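Side-chain contacts in Isomerase/lactonizing enzyme (PDB 2NQL), which belongs to the enolase superfamily, with a mandelate racemase/muconate lactonizing enzyme type N-terminal domain and a TIM-barrel domain that holds a sodium ion: residues Glu29-Asn32 with Tyr36-Arg39; Arg43-Thr48 with Gly71-Gly76; Ala276-Cys281 with Ala306-Asp311; Thr296-Ile301 with Ser332-Leu337. One frame throughout, in Å; residues are numbered along the deposited sequence. Where two conformers were deposited one is given.

Contact 1 of 4, residues Glu29-Asn32 with Tyr36-Arg39; sequences EVVN and YIVR
I37 lays the end of its side chain over the E29-V30 peptide, its CD1 lying 3.7 Å from E29 O, and also meets V31, whose side chain crosses it at about a right angle. CG1 of I37 stands anti to its backbone N (chi1 -164°), which turns the chain's end to the loop: I37 CD1 comes within 4.0 Å of V31 CG2, while I37 CG1 lies 3.7 Å from V30 O and close to the CB of E29. A branched aliphatic residue suits this place, since it covers the methylenes and peptide groups of the loop without needing polar partners. One residue on, V38 O meets E29 CG at 3.2 Å. The carboxylate beyond is occupied locally, taking hydrogen bonds from the backbone nitrogens of E27 and K40. N32 N gives Y36 O a nearly straight hydrogen bond of 2.7 Å; the return bond from Y36 N is weak. A water bridges the gap further along, donating to V30 O and accepting from V38 N at 3.0 Å. Y36 turns its ring away, its hydroxyl bonded to D84 of the second subunit. This is a tight chain reversal leading into the antiparallel hairpin 36-38/45-47.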
# COMPACT_ATOMS: atom_id res chain seq x y z
N GLU A 29 1.17 -24.34 -15.44
CA GLU A 29 1.96 -23.37 -14.64
C GLU A 29 3.25 -23.94 -14.02
O GLU A 29 3.29 -25.10 -13.59
CB GLU A 29 1.05 -22.77 -13.57
CG GLU A 29 -0.03 -21.88 -14.18
CD GLU A 29 -1.42 -22.54 -14.24
OE1 GLU A 29 -1.52 -23.78 -14.42
OE2 GLU A 29 -2.41 -21.80 -14.11
N VAL A 30 4.30 -23.11 -13.98
CA VAL A 30 5.64 -23.55 -13.61
C VAL A 30 6.03 -22.80 -12.33
O VAL A 30 5.67 -21.62 -12.17
CB VAL A 30 6.67 -23.27 -14.75
CG1 VAL A 30 8.08 -23.80 -14.39
CG2 VAL A 30 6.18 -23.89 -16.08
N VAL A 31 6.72 -23.49 -11.43
CA VAL A 31 7.23 -22.88 -10.17
C VAL A 31 8.37 -21.93 -10.54
O VAL A 31 9.24 -22.24 -11.37
CB VAL A 31 7.67 -23.94 -9.14
CG1 VAL A 31 8.20 -23.30 -7.82
CG2 VAL A 31 6.51 -24.95 -8.87
N ASN A 32 8.31 -20.74 -9.94
CA ASN A 32 9.31 -19.72 -10.15
C ASN A 32 10.26 -19.68 -8.94
O ASN A 32 10.00 -20.35 -7.92
CB ASN A 32 8.60 -18.37 -10.39
CG ASN A 32 8.36 -18.10 -11.87
OD1 ASN A 32 9.08 -17.34 -12.50
ND2 ASN A 32 7.35 -18.75 -12.43
N TYR A 36 7.33 -19.70 -5.79
CA TYR A 36 6.08 -19.04 -6.18
C TYR A 36 5.50 -19.56 -7.49
O TYR A 36 6.25 -19.90 -8.42
CB TYR A 36 6.25 -17.52 -6.29
CG TYR A 36 6.65 -16.91 -4.96
CD1 TYR A 36 5.75 -16.88 -3.89
CD2 TYR A 36 7.91 -16.35 -4.79
CE1 TYR A 36 6.11 -16.34 -2.66
CE2 TYR A 36 8.29 -15.79 -3.57
CZ TYR A 36 7.37 -15.79 -2.51
OH TYR A 36 7.73 -15.24 -1.31
N ILE A 37 4.18 -19.56 -7.56
CA ILE A 37 3.45 -19.95 -8.79
C ILE A 37 2.27 -19.03 -9.09
O ILE A 37 1.49 -18.68 -8.20
CB ILE A 37 3.05 -21.47 -8.73
CG1 ILE A 37 2.66 -22.00 -10.12
CG2 ILE A 37 2.03 -21.75 -7.65
CD1 ILE A 37 3.04 -23.48 -10.28
N VAL A 38 2.18 -18.60 -10.34
CA VAL A 38 1.10 -17.71 -10.76
C VAL A 38 0.01 -18.53 -11.44
O VAL A 38 0.31 -19.27 -12.38
CB VAL A 38 1.61 -16.56 -11.69
CG1 VAL A 38 0.47 -15.87 -12.41
CG2 VAL A 38 2.35 -15.52 -10.87
N ARG A 39 -1.22 -18.42 -10.94
CA ARG A 39 -2.38 -19.00 -11.59
C ARG A 39 -2.74 -18.20 -12.84
O ARG A 39 -3.04 -17.02 -12.76
CB ARG A 39 -3.57 -19.07 -10.62
CG ARG A 39 -4.62 -20.12 -11.00
CD ARG A 39 -5.94 -19.91 -10.26
NE ARG A 39 -5.86 -20.28 -8.85
CZ ARG A 39 -6.82 -20.08 -7.95
NH1 ARG A 39 -7.96 -19.50 -8.30
NH2 ARG A 39 -6.64 -20.45 -6.69
O HOH W 1 4.20 -19.42 -12.39

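Contact 2 of 4, residues Arg43-Thr48 with Gly71-Gly76; sequences RTVYPT and GIVAPG. With SO4 (sulfate ion), chain D.
P47 and I72 make the closest approach, the ring CG of the proline lying 3.7 Å from I72 CG2 and 3.8 Å from I72 CB. I72 holds CG2 anti to its carbonyl carbon and CG1 between N and C (chi1 47°), so the CG2 branch is the one presented to the proline. The compact, rigid ring of P47 offers an apolar surface that has little freedom to give up. Beside this pair, V45 CG1 and V73 CG2 meet at 4.3 Å, a looser touch between two beta-branched residues, both also packed on Y36 and on M109 of the second subunit. Between V45 and P47, as expected in an extended strand, Y46 points away from 71-76. Its OH donates to O2 of a sulfate ion at 3.0 Å, with O2 in the plane of the ring at its edge; H216 bonds the same sulfate.

Further out, R51 bonds the carbonyl oxygens of G71 and I72, which would help to hold the bend. R112 of the second subunit donates to V45 O and forms a cation-pi contact with the ring of Y46, while R43 makes salt bridges to D104 and D107 of that subunit. The direct contact is thus apolar, resting on close packing and the exclusion of water, and polar bonds of R51 and of R112 of the second subunit flank it; the sulfate may mark a spot where an anion is welcome.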
# COMPACT_ATOMS: atom_id res chain seq x y z
N ARG A 43 -4.13 -14.51 -12.63
CA ARG A 43 -2.86 -13.80 -12.70
C ARG A 43 -2.25 -13.52 -11.31
O ARG A 43 -1.27 -12.78 -11.19
CB ARG A 43 -2.99 -12.53 -13.56
CG ARG A 43 -3.28 -12.86 -15.02
CD ARG A 43 -4.00 -11.73 -15.72
NE ARG A 43 -3.11 -10.59 -15.90
CZ ARG A 43 -2.25 -10.44 -16.91
NH1 ARG A 43 -2.16 -11.35 -17.87
NH2 ARG A 43 -1.49 -9.35 -16.95
N THR A 44 -2.83 -14.16 -10.28
CA THR A 44 -2.43 -14.00 -8.89
C THR A 44 -1.30 -14.98 -8.55
O THR A 44 -1.32 -16.14 -8.97
CB THR A 44 -3.66 -14.19 -7.97
OG1 THR A 44 -4.63 -13.20 -8.31
CG2 THR A 44 -3.30 -14.10 -6.48
N VAL A 45 -0.31 -14.52 -7.78
CA VAL A 45 0.76 -15.39 -7.30
C VAL A 45 0.34 -16.13 -6.03
O VAL A 45 -0.39 -15.59 -5.20
CB VAL A 45 2.10 -14.60 -7.08
CG1 VAL A 45 2.03 -13.71 -5.83
CG2 VAL A 45 3.32 -15.55 -7.03
N TYR A 46 0.81 -17.37 -5.90
CA TYR A 46 0.56 -18.23 -4.72
C TYR A 46 1.86 -18.83 -4.24
O TYR A 46 2.73 -19.14 -5.07
CB TYR A 46 -0.43 -19.36 -5.08
CG TYR A 46 -1.79 -18.80 -5.41
CD1 TYR A 46 -2.75 -18.63 -4.41
CD2 TYR A 46 -2.10 -18.41 -6.71
CE1 TYR A 46 -4.01 -18.07 -4.71
CE2 TYR A 46 -3.35 -17.86 -7.04
CZ TYR A 46 -4.30 -17.69 -6.02
OH TYR A 46 -5.52 -17.16 -6.35
N PRO A 47 1.99 -19.04 -2.92
CA PRO A 47 3.09 -19.79 -2.37
C PRO A 47 2.85 -21.29 -2.54
O PRO A 47 1.68 -21.73 -2.64
CB PRO A 47 3.02 -19.46 -0.88
CG PRO A 47 1.55 -19.24 -0.59
CD PRO A 47 1.01 -18.62 -1.88
N THR A 48 3.93 -22.05 -2.50
CA THR A 48 3.87 -23.51 -2.51
C THR A 48 4.12 -24.07 -1.10
O THR A 48 4.80 -25.08 -0.92
CB THR A 48 4.84 -24.11 -3.57
OG1 THR A 48 6.16 -23.59 -3.38
CG2 THR A 48 4.32 -23.77 -5.01
N GLY A 71 2.73 -13.59 5.84
CA GLY A 71 4.10 -13.87 5.47
C GLY A 71 4.21 -14.77 4.27
O GLY A 71 5.31 -15.20 3.96
N ILE A 72 3.10 -15.04 3.57
CA ILE A 72 3.16 -15.92 2.38
C ILE A 72 4.10 -15.45 1.27
O ILE A 72 4.77 -16.26 0.61
CB ILE A 72 1.77 -16.26 1.79
CG1 ILE A 72 0.89 -15.02 1.62
CG2 ILE A 72 1.08 -17.37 2.62
CD1 ILE A 72 -0.20 -15.21 0.59
N VAL A 73 4.17 -14.13 1.09
CA VAL A 73 4.94 -13.56 -0.01
C VAL A 73 5.93 -12.53 0.54
O VAL A 73 5.53 -11.59 1.23
CB VAL A 73 4.02 -12.93 -1.08
CG1 VAL A 73 4.86 -12.37 -2.25
CG2 VAL A 73 3.01 -13.97 -1.62
N ALA A 74 7.21 -12.75 0.25
CA ALA A 74 8.29 -11.81 0.62
C ALA A 74 8.15 -11.32 2.09
O ALA A 74 7.97 -10.12 2.34
CB ALA A 74 8.30 -10.64 -0.36
N PRO A 75 8.23 -12.26 3.06
CA PRO A 75 8.12 -11.90 4.47
C PRO A 75 9.27 -10.98 4.93
O PRO A 75 9.13 -10.31 5.94
CB PRO A 75 8.24 -13.25 5.18
CG PRO A 75 9.00 -14.12 4.25
CD PRO A 75 8.45 -13.71 2.90
N GLY A 76 10.37 -10.98 4.17
CA GLY A 76 11.45 -9.99 4.34
C GLY A 76 11.01 -8.53 4.27
O GLY A 76 11.71 -7.67 4.83
S SO4 D . -6.87 -16.22 -2.45
O1 SO4 D . -5.94 -15.10 -2.57
O2 SO4 D . -7.05 -16.77 -3.79
O3 SO4 D . -6.33 -17.24 -1.56
O4 SO4 D . -8.14 -15.72 -1.93

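Contact 3 of 4, residues Ala276-Cys281 with Ala306-Asp311; sequences ARIERC and AEHGID
H308, near the end of helix 295-308, offers one face of its imidazole to I278. The CD1 methyl of I278 sits 4.0 Å from the ring centroid and 25° off the normal, a CH-pi contact; it is displaced toward the rim, with H308 CD2 its nearest atom at 3.7 Å. An imidazole suits this exposed place because it can lay an apolar face on a methyl while its ring nitrogens stay polar toward their surroundings. G309 follows as the first residue to leave helical geometry. Its positive phi (59°) and two bonds back into the last turn make a Schellman motif, a conformation that glycine adopts with little cost, and the chain then turns inward. I310 thus becomes buried, and its CD1 meets the CG2 branch of I278 at 3.7 Å. I310 also packs on A305 and on V286 of the neighbouring strand. D311 then enters the barrel sheet, with backbone bonds to A284 and V286 and a salt bridge from its carboxylate to K338.

I278 can serve both partners because its chi1 of 71° places CG1 between N and the carbonyl carbon: the longer branch goes to the histidine, CG2 to the isoleucine. In its own segment, R277 O accepts from both R280 N and C281 N. Just beyond, E279 and R280 exchange salt bridges with their counterparts in the second subunit. I278 therefore ties helix 271-278 to H308 and to the chain that follows it, through two unlike apolar contacts: a methyl set over the face of an exposed ring, and a methyl packed against a buried one.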
# COMPACT_ATOMS: atom_id res chain seq x y z
N ALA A 276 -13.99 4.96 1.44
CA ALA A 276 -13.98 5.09 -0.02
C ALA A 276 -15.04 4.25 -0.74
O ALA A 276 -15.56 4.67 -1.78
CB ALA A 276 -12.59 4.79 -0.57
N ARG A 277 -15.40 3.10 -0.17
CA ARG A 277 -16.43 2.25 -0.80
C ARG A 277 -17.84 2.57 -0.36
O ARG A 277 -18.75 2.63 -1.18
CB ARG A 277 -16.14 0.75 -0.63
CG ARG A 277 -15.16 0.18 -1.63
CD ARG A 277 -13.75 0.30 -1.11
NE ARG A 277 -12.72 -0.04 -2.06
CZ ARG A 277 -11.45 0.32 -1.93
NH1 ARG A 277 -11.07 1.06 -0.88
NH2 ARG A 277 -10.55 -0.04 -2.84
N ILE A 278 -18.05 2.78 0.94
CA ILE A 278 -19.41 2.91 1.44
C ILE A 278 -20.01 4.28 1.12
O ILE A 278 -21.23 4.43 1.06
CB ILE A 278 -19.55 2.51 2.93
CG1 ILE A 278 -18.90 3.56 3.85
CG2 ILE A 278 -18.98 1.07 3.15
CD1 ILE A 278 -19.23 3.39 5.31
N GLU A 279 -19.14 5.27 0.89
CA GLU A 279 -19.57 6.60 0.43
C GLU A 279 -20.16 6.60 -0.99
O GLU A 279 -20.90 7.51 -1.36
CB GLU A 279 -18.45 7.64 0.61
CG GLU A 279 -18.21 8.05 2.10
CD GLU A 279 -16.84 8.70 2.41
OE1 GLU A 279 -15.99 8.87 1.49
OE2 GLU A 279 -16.60 9.03 3.59
N ARG A 280 -19.86 5.54 -1.76
CA ARG A 280 -20.33 5.39 -3.14
C ARG A 280 -21.20 4.15 -3.43
O ARG A 280 -22.04 4.20 -4.32
CB ARG A 280 -19.13 5.38 -4.09
CG ARG A 280 -18.44 6.73 -4.25
CD ARG A 280 -17.22 6.61 -5.17
NE ARG A 280 -17.59 6.27 -6.54
CZ ARG A 280 -16.74 6.25 -7.57
NH1 ARG A 280 -15.46 6.57 -7.39
NH2 ARG A 280 -17.18 5.93 -8.78
N CYS A 281 -20.97 3.05 -2.71
CA CYS A 281 -21.58 1.73 -3.05
C CYS A 281 -22.58 1.27 -1.99
O CYS A 281 -22.60 1.81 -0.88
CB CYS A 281 -20.51 0.65 -3.24
SG CYS A 281 -19.02 1.15 -4.14
N ALA A 306 -21.23 -0.16 12.24
CA ALA A 306 -22.34 0.16 13.16
C ALA A 306 -23.03 1.47 12.82
O ALA A 306 -24.27 1.56 12.88
CB ALA A 306 -21.89 0.15 14.63
N GLU A 307 -22.25 2.47 12.41
CA GLU A 307 -22.79 3.76 11.95
C GLU A 307 -23.72 3.66 10.75
O GLU A 307 -24.57 4.54 10.55
CB GLU A 307 -21.67 4.75 11.64
CG GLU A 307 -21.00 5.35 12.87
CD GLU A 307 -19.67 6.04 12.54
OE1 GLU A 307 -19.57 6.68 11.47
OE2 GLU A 307 -18.73 5.93 13.36
N HIS A 308 -23.56 2.62 9.94
CA HIS A 308 -24.21 2.54 8.65
C HIS A 308 -25.05 1.29 8.49
O HIS A 308 -25.57 0.99 7.40
CB HIS A 308 -23.17 2.71 7.54
CG HIS A 308 -22.61 4.10 7.47
ND1 HIS A 308 -23.22 5.10 6.75
CD2 HIS A 308 -21.48 4.63 7.98
CE1 HIS A 308 -22.49 6.20 6.84
NE2 HIS A 308 -21.43 5.94 7.58
N GLY A 309 -25.20 0.56 9.61
CA GLY A 309 -25.95 -0.68 9.64
C GLY A 309 -25.43 -1.74 8.69
O GLY A 309 -26.20 -2.46 8.09
N ILE A 310 -24.11 -1.81 8.55
CA ILE A 310 -23.46 -2.80 7.69
C ILE A 310 -23.07 -3.98 8.59
O ILE A 310 -22.47 -3.77 9.64
CB ILE A 310 -22.19 -2.17 6.99
CG1 ILE A 310 -22.64 -1.00 6.08
CG2 ILE A 310 -21.43 -3.25 6.17
CD1 ILE A 310 -21.53 -0.13 5.51
N ASP A 311 -23.44 -5.20 8.18
CA ASP A 311 -23.03 -6.43 8.90
C ASP A 311 -21.51 -6.67 8.81
O ASP A 311 -20.88 -6.29 7.84
CB ASP A 311 -23.76 -7.65 8.35
CG ASP A 311 -25.26 -7.62 8.68
OD1 ASP A 311 -25.66 -6.86 9.58
OD2 ASP A 311 -26.02 -8.36 8.04

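Contact 4 of 4, residues Thr296-Ile301 with Ser332-Leu337; sequences TNFIRI and STLSML
L334 reaches toward helix 295-308 and meets F298 and I299 with its two methyls. From CB, directed at the helix, the chain runs to CG, which stands anti to the carbonyl carbon (chi1 -56°); CG then forks. CD1 goes to the phenyl ring of F298, 4.0 Å from CE2 and 4.2 Å from CD2, the two side chains crossing at about a right angle. CD2 takes the other branch and lies 3.9 Å from CD1 of I299, in the I299 conformer described. In that conformer I299 CD1 also comes 3.4 Å from T333 OG1, those side chains again crossing at about a right angle; the hydrogen-bonding need of OG1 is met by A330 O. A type I turn from L334 to L337 follows, closed by a bond of 3.2 Å from L337 N to L334 O.

F298 is buried further in, against S327, A330 and S331 of helix 322-331 and the prolines P288 and P314. Leucine fits because its terminal fork lets one residue serve two helix neighbours at once, holding the loop by apolar packing that depends on shape more than on exact direction, consistent with the two conformers modelled for I299.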
# COMPACT_ATOMS: atom_id res chain seq x y z
N THR A 296 -6.66 -2.34 16.47
CA THR A 296 -7.07 -0.92 16.34
C THR A 296 -7.88 -0.65 15.05
O THR A 296 -8.97 -0.07 15.12
CB THR A 296 -5.86 0.00 16.44
OG1 THR A 296 -5.22 -0.19 17.70
CG2 THR A 296 -6.25 1.49 16.23
N ASN A 297 -7.36 -1.09 13.90
CA ASN A 297 -8.08 -0.94 12.62
C ASN A 297 -9.38 -1.69 12.52
O ASN A 297 -10.36 -1.19 11.97
CB ASN A 297 -7.17 -1.34 11.43
CG ASN A 297 -6.23 -0.20 11.03
OD1 ASN A 297 -6.63 0.96 11.00
ND2 ASN A 297 -4.98 -0.55 10.70
N PHE A 298 -9.38 -2.91 13.05
CA PHE A 298 -10.54 -3.79 12.99
C PHE A 298 -11.67 -3.14 13.80
O PHE A 298 -12.80 -3.07 13.32
CB PHE A 298 -10.11 -5.12 13.60
CG PHE A 298 -10.87 -6.32 13.16
CD1 PHE A 298 -10.36 -7.16 12.16
CD2 PHE A 298 -12.04 -6.69 13.84
CE1 PHE A 298 -11.03 -8.33 11.81
CE2 PHE A 298 -12.74 -7.85 13.48
CZ PHE A 298 -12.23 -8.67 12.48
N ILE A 299 -11.36 -2.63 15.00
CA ILE A 299 -12.34 -1.99 15.90
C ILE A 299 -12.97 -0.75 15.24
O ILE A 299 -14.18 -0.52 15.30
CB ILE A 299 -11.66 -1.65 17.28
CG1 ILE A 299 -11.51 -2.91 18.15
CG2 ILE A 299 -12.40 -0.58 18.05
CD1 ILE A 299 -12.74 -3.82 18.17
N ARG A 300 -12.14 0.05 14.58
CA ARG A 300 -12.64 1.23 13.84
C ARG A 300 -13.49 0.89 12.62
O ARG A 300 -14.49 1.57 12.37
CB ARG A 300 -11.48 2.16 13.45
CG ARG A 300 -10.70 2.66 14.65
CD ARG A 300 -9.41 3.38 14.25
NE ARG A 300 -8.78 3.99 15.42
CZ ARG A 300 -7.58 4.56 15.45
NH1 ARG A 300 -6.82 4.56 14.36
NH2 ARG A 300 -7.11 5.09 16.59
N ILE A 301 -13.13 -0.15 11.88
CA ILE A 301 -13.97 -0.66 10.79
C ILE A 301 -15.34 -1.15 11.34
O ILE A 301 -16.41 -0.88 10.75
CB ILE A 301 -13.23 -1.73 9.96
CG1 ILE A 301 -12.19 -1.06 9.05
CG2 ILE A 301 -14.20 -2.57 9.16
CD1 ILE A 301 -11.09 -2.01 8.56
N SER A 332 -15.68 -10.09 18.75
CA SER A 332 -16.63 -10.36 19.85
C SER A 332 -17.26 -9.11 20.45
O SER A 332 -18.32 -9.19 21.06
CB SER A 332 -15.96 -11.18 20.94
OG SER A 332 -15.12 -10.36 21.73
N THR A 333 -16.62 -7.95 20.26
CA THR A 333 -17.04 -6.67 20.82
C THR A 333 -17.97 -5.89 19.88
O THR A 333 -18.45 -4.81 20.25
CB THR A 333 -15.80 -5.75 21.10
OG1 THR A 333 -15.26 -5.28 19.84
CG2 THR A 333 -14.75 -6.50 21.90
N LEU A 334 -18.20 -6.43 18.68
CA LEU A 334 -18.83 -5.68 17.60
C LEU A 334 -20.31 -5.95 17.51
O LEU A 334 -20.74 -7.08 17.32
CB LEU A 334 -18.15 -5.97 16.25
CG LEU A 334 -16.63 -5.72 16.14
CD1 LEU A 334 -16.09 -6.06 14.72
CD2 LEU A 334 -16.28 -4.28 16.50
N SER A 335 -21.10 -4.88 17.63
CA SER A 335 -22.57 -4.95 17.56
C SER A 335 -23.10 -5.47 16.22
O SER A 335 -24.14 -6.14 16.18
CB SER A 335 -23.17 -3.58 17.89
OG SER A 335 -22.83 -2.64 16.87
N MET A 336 -22.36 -5.20 15.14
CA MET A 336 -22.76 -5.64 13.82
C MET A 336 -22.24 -7.04 13.41
O MET A 336 -22.51 -7.49 12.29
CB MET A 336 -22.32 -4.61 12.78
CG MET A 336 -22.85 -3.21 13.01
SD MET A 336 -24.67 -3.17 13.12
CE MET A 336 -25.21 -3.85 11.56
N LEU A 337 -21.51 -7.71 14.30
CA LEU A 337 -21.04 -9.07 14.02
C LEU A 337 -22.17 -10.07 13.78
O LEU A 337 -23.03 -10.27 14.65
CB LEU A 337 -20.12 -9.59 15.13
CG LEU A 337 -19.44 -10.93 14.76
CD1 LEU A 337 -18.23 -10.64 13.90
CD2 LEU A 337 -19.02 -11.65 16.00

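Overall arrangement
From the N terminus, contact 1 closes first, folding the loop 29-32 back on strand 36-38 across only three residues. Contact 2 follows in series and spans strands 50-59 and 64-70, bringing the partner strand 45-47 against the loop that leads into helix 75-90. The two meet through the hairpin, with a hydrogen bond from Y46 N to I37 O, 2.7 Å, and both border the second subunit. In the barrel domain contacts 3 and 4 cross, their segments alternating along the chain. Both use helix 295-308: contact 4 joins its early turns to the loop after helix 322-331, contact 3 its end to helix 271-278. M336 packs on 306-311 where they touch.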